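Local coordinates for protein phosphate transporter (Thermotoga maritima MSB8, PDB 6L85) that probably imports phosphate across the membrane by coupling its uptake to sodium ions, as a bacterial relative of the human SLC20 carriers, at residues M27-G32 and L245-V250. Numbering follows the deposited sequence.
Sequences MATAVG and LTSCYV. With NA (sodium ion), chain S.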
ATOM      1  N   MET B  27      -2.027 -14.109 -12.689  1.00 33.84           N
ATOM      2  CA  MET B  27      -0.616 -14.159 -13.057  1.00 41.03           C
ATOM      3  C   MET B  27      -0.312 -14.914 -14.353  1.00 43.31           C
ATOM      4  O   MET B  27       0.825 -14.829 -14.820  1.00 42.22           O
ATOM      5  CB  MET B  27       0.216 -14.777 -11.916  1.00 40.99           C
ATOM      6  CG  MET B  27       0.288 -13.890 -10.659  1.00 40.54           C
ATOM      7  SD  MET B  27       1.080 -12.274 -10.953  1.00 49.67           S
ATOM      8  CE  MET B  27       0.823 -11.485  -9.374  1.00 45.61           C
ATOM      9  N   ALA B  28      -1.269 -15.639 -14.955  1.00 44.53           N
ATOM     10  CA  ALA B  28      -0.941 -16.416 -16.147  1.00 45.45           C
ATOM     11  C   ALA B  28      -0.547 -15.523 -17.320  1.00 44.87           C
ATOM     12  O   ALA B  28       0.299 -15.912 -18.119  1.00 45.76           O
ATOM     13  CB  ALA B  28      -2.113 -17.320 -16.539  1.00 48.08           C
ATOM     14  N   THR B  29      -1.139 -14.335 -17.450  1.00 41.62           N
ATOM     15  CA  THR B  29      -0.715 -13.421 -18.508  1.00 43.81           C
ATOM     16  C   THR B  29       0.768 -13.075 -18.372  1.00 47.73           C
ATOM     17  O   THR B  29       1.530 -13.180 -19.340  1.00 45.26           O
ATOM     18  CB  THR B  29      -1.568 -12.147 -18.489  1.00 43.15           C
ATOM     19  OG1 THR B  29      -1.611 -11.624 -17.158  1.00 48.22           O
ATOM     20  CG2 THR B  29      -3.012 -12.440 -18.950  1.00 45.22           C
ATOM     21  N   ALA B  30       1.193 -12.670 -17.166  1.00 42.63           N
ATOM     22  CA  ALA B  30       2.575 -12.255 -16.936  1.00 48.02           C
ATOM     23  C   ALA B  30       3.533 -13.434 -17.042  1.00 43.85           C
ATOM     24  O   ALA B  30       4.643 -13.290 -17.561  1.00 43.17           O
ATOM     25  CB  ALA B  30       2.715 -11.582 -15.556  1.00 41.70           C
ATOM     26  N   VAL B  31       3.124 -14.604 -16.546  1.00 43.75           N
ATOM     27  CA  VAL B  31       3.984 -15.778 -16.607  1.00 46.11           C
ATOM     28  C   VAL B  31       4.107 -16.288 -18.039  1.00 50.58           C
ATOM     29  O   VAL B  31       5.187 -16.708 -18.467  1.00 51.21           O
ATOM     30  CB  VAL B  31       3.460 -16.878 -15.670  1.00 44.22           C
ATOM     31  CG1 VAL B  31       4.152 -18.187 -16.000  1.00 41.87           C
ATOM     32  CG2 VAL B  31       3.691 -16.504 -14.214  1.00 46.89           C
ATOM     33  N   GLY B  32       3.010 -16.252 -18.804  1.00 46.17           N
ATOM     34  CA  GLY B  32       3.023 -16.777 -20.156  1.00 52.71           C
ATOM     35  C   GLY B  32       3.807 -15.920 -21.129  1.00 56.45           C
ATOM     36  O   GLY B  32       4.373 -16.438 -22.094  1.00 57.14           O
ATOM     37  N   LEU B 245       2.338  -4.948 -13.491  1.00 37.34           N
ATOM     38  CA  LEU B 245       1.517  -4.098 -12.641  1.00 41.74           C
ATOM     39  C   LEU B 245       0.055  -4.490 -12.775  1.00 43.10           C
ATOM     40  O   LEU B 245      -0.684  -4.598 -11.783  1.00 34.79           O
ATOM     41  CB  LEU B 245       1.710  -2.628 -13.031  1.00 40.50           C
ATOM     42  CG  LEU B 245       3.104  -2.023 -12.798  1.00 48.33           C
ATOM     43  CD1 LEU B 245       3.101  -0.532 -13.130  1.00 49.64           C
ATOM     44  CD2 LEU B 245       3.554  -2.247 -11.363  1.00 53.60           C
ATOM     45  N   THR B 246      -0.371  -4.702 -14.013  1.00 37.05           N
ATOM     46  CA  THR B 246      -1.770  -5.029 -14.243  1.00 39.32           C
ATOM     47  C   THR B 246      -2.113  -6.425 -13.689  1.00 36.96           C
ATOM     48  O   THR B 246      -3.240  -6.659 -13.222  1.00 37.71           O
ATOM     49  CB  THR B 246      -2.046  -4.828 -15.745  1.00 42.20           C
ATOM     50  OG1 THR B 246      -3.419  -4.517 -15.938  1.00 55.93           O
ATOM     51  CG2 THR B 246      -1.643  -6.028 -16.572  1.00 40.34           C
ATOM     52  N   SER B 247      -1.129  -7.331 -13.618  1.00 36.07           N
ATOM     53  CA  SER B 247      -1.364  -8.599 -12.929  1.00 40.14           C
ATOM     54  C   SER B 247      -1.555  -8.389 -11.426  1.00 42.79           C
ATOM     55  O   SER B 247      -2.379  -9.072 -10.792  1.00 40.04           O
ATOM     56  CB  SER B 247      -0.202  -9.556 -13.185  1.00 41.38           C
ATOM     57  OG  SER B 247      -0.447 -10.341 -14.334  1.00 47.75           O
ATOM     58  N   CYS B 248      -0.787  -7.462 -10.839  1.00 36.79           N
ATOM     59  CA  CYS B 248      -0.995  -7.112  -9.431  1.00 37.04           C
ATOM     60  C   CYS B 248      -2.403  -6.582  -9.210  1.00 34.88           C
ATOM     61  O   CYS B 248      -3.049  -6.881  -8.195  1.00 34.12           O
ATOM     62  CB  CYS B 248       0.007  -6.040  -8.977  1.00 36.45           C
ATOM     63  SG  CYS B 248       1.737  -6.500  -8.987  1.00 42.69           S
ATOM     64  N   TYR B 249      -2.848  -5.718 -10.117  1.00 33.41           N
ATOM     65  CA  TYR B 249      -4.195  -5.166 -10.053  1.00 37.78           C
ATOM     66  C   TYR B 249      -5.236  -6.292 -10.028  1.00 38.17           C
ATOM     67  O   TYR B 249      -6.163  -6.289  -9.194  1.00 38.92           O
ATOM     68  CB  TYR B 249      -4.378  -4.222 -11.248  1.00 36.34           C
ATOM     69  CG  TYR B 249      -5.672  -3.434 -11.330  1.00 41.14           C
ATOM     70  CD1 TYR B 249      -6.392  -3.077 -10.196  1.00 37.31           C
ATOM     71  CD2 TYR B 249      -6.166  -3.036 -12.569  1.00 41.15           C
ATOM     72  CE1 TYR B 249      -7.566  -2.343 -10.298  1.00 36.94           C
ATOM     73  CE2 TYR B 249      -7.343  -2.317 -12.686  1.00 42.26           C
ATOM     74  CZ  TYR B 249      -8.039  -1.966 -11.541  1.00 44.26           C
ATOM     75  OH  TYR B 249      -9.212  -1.243 -11.663  1.00 47.11           O
ATOM     76  N   VAL B 250      -5.044  -7.317 -10.872  1.00 33.70           N
ATOM     77  CA  VAL B 250      -5.998  -8.431 -10.842  1.00 39.56           C
ATOM     78  C   VAL B 250      -5.926  -9.174  -9.511  1.00 33.73           C
ATOM     79  O   VAL B 250      -6.961  -9.529  -8.942  1.00 35.83           O
ATOM     80  CB  VAL B 250      -5.808  -9.401 -12.029  1.00 41.97           C
ATOM     81  CG1 VAL B 250      -6.886 -10.487 -11.991  1.00 36.89           C
ATOM     82  CG2 VAL B 250      -5.902  -8.675 -13.339  1.00 37.67           C
TER
HETATM   83 NA    NA S 504      -0.216  -9.470 -16.575  1.00 51.35          NA
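Met27, Thr29 and Ala30 meet Ser247 where two short helical segments, 27-32 and 245-250, run close to antiparallel, with their axes 157° apart and 8.8 Å from each other at closest approach. The backbones come nearest at Met27 and Ser247, whose CA atoms are 5.6 Å apart. A sodium ion joins the two segments. Thr29 OG1 binds it at 2.6 Å and Ser247 OG at 2.4 Å, as neighbouring ligands roughly at right angles. The two hydroxyl oxygens are 3.3 Å apart as ligands of the same ion. With chi1 at 50°, Thr29 places OG1 between its backbone N and carbonyl carbon, and there it reaches the ion. Ser247 OG also hydrogen-bonds to Ser26 O, just before Met27, so the serine is held to the opposite helix by a direct bond as well as through the metal. Apolar groups pack around this polar link. Ala30 CB lies 3.6 Å from Ser247 OG. The CB of Met27 points away from the other segment, but the bend at chi2 (-62°) brings its sulfur back, and SD touches Ser247 CB at 3.7 Å. The methyl CG2 of Thr246 packs beside the sodium ion at 3.7 Å without binding it. Gln243, through both OE1 and its backbone O, and Asp327 OD2 complete the site, which thus draws five oxygens from three helices, 2-32, 231-258 and 320-339. A sodium site bridging these helices is consistent with sodium-coupled phosphate transport. The contact is buried, and Thr29 sits near the C-terminal end of helix 2-32. Helix 320-339 packs against Thr246, Tyr249 and Val250, while helix 38-56 touches Met27 and Cys248 and helix 304-311 covers Met27 through Met308.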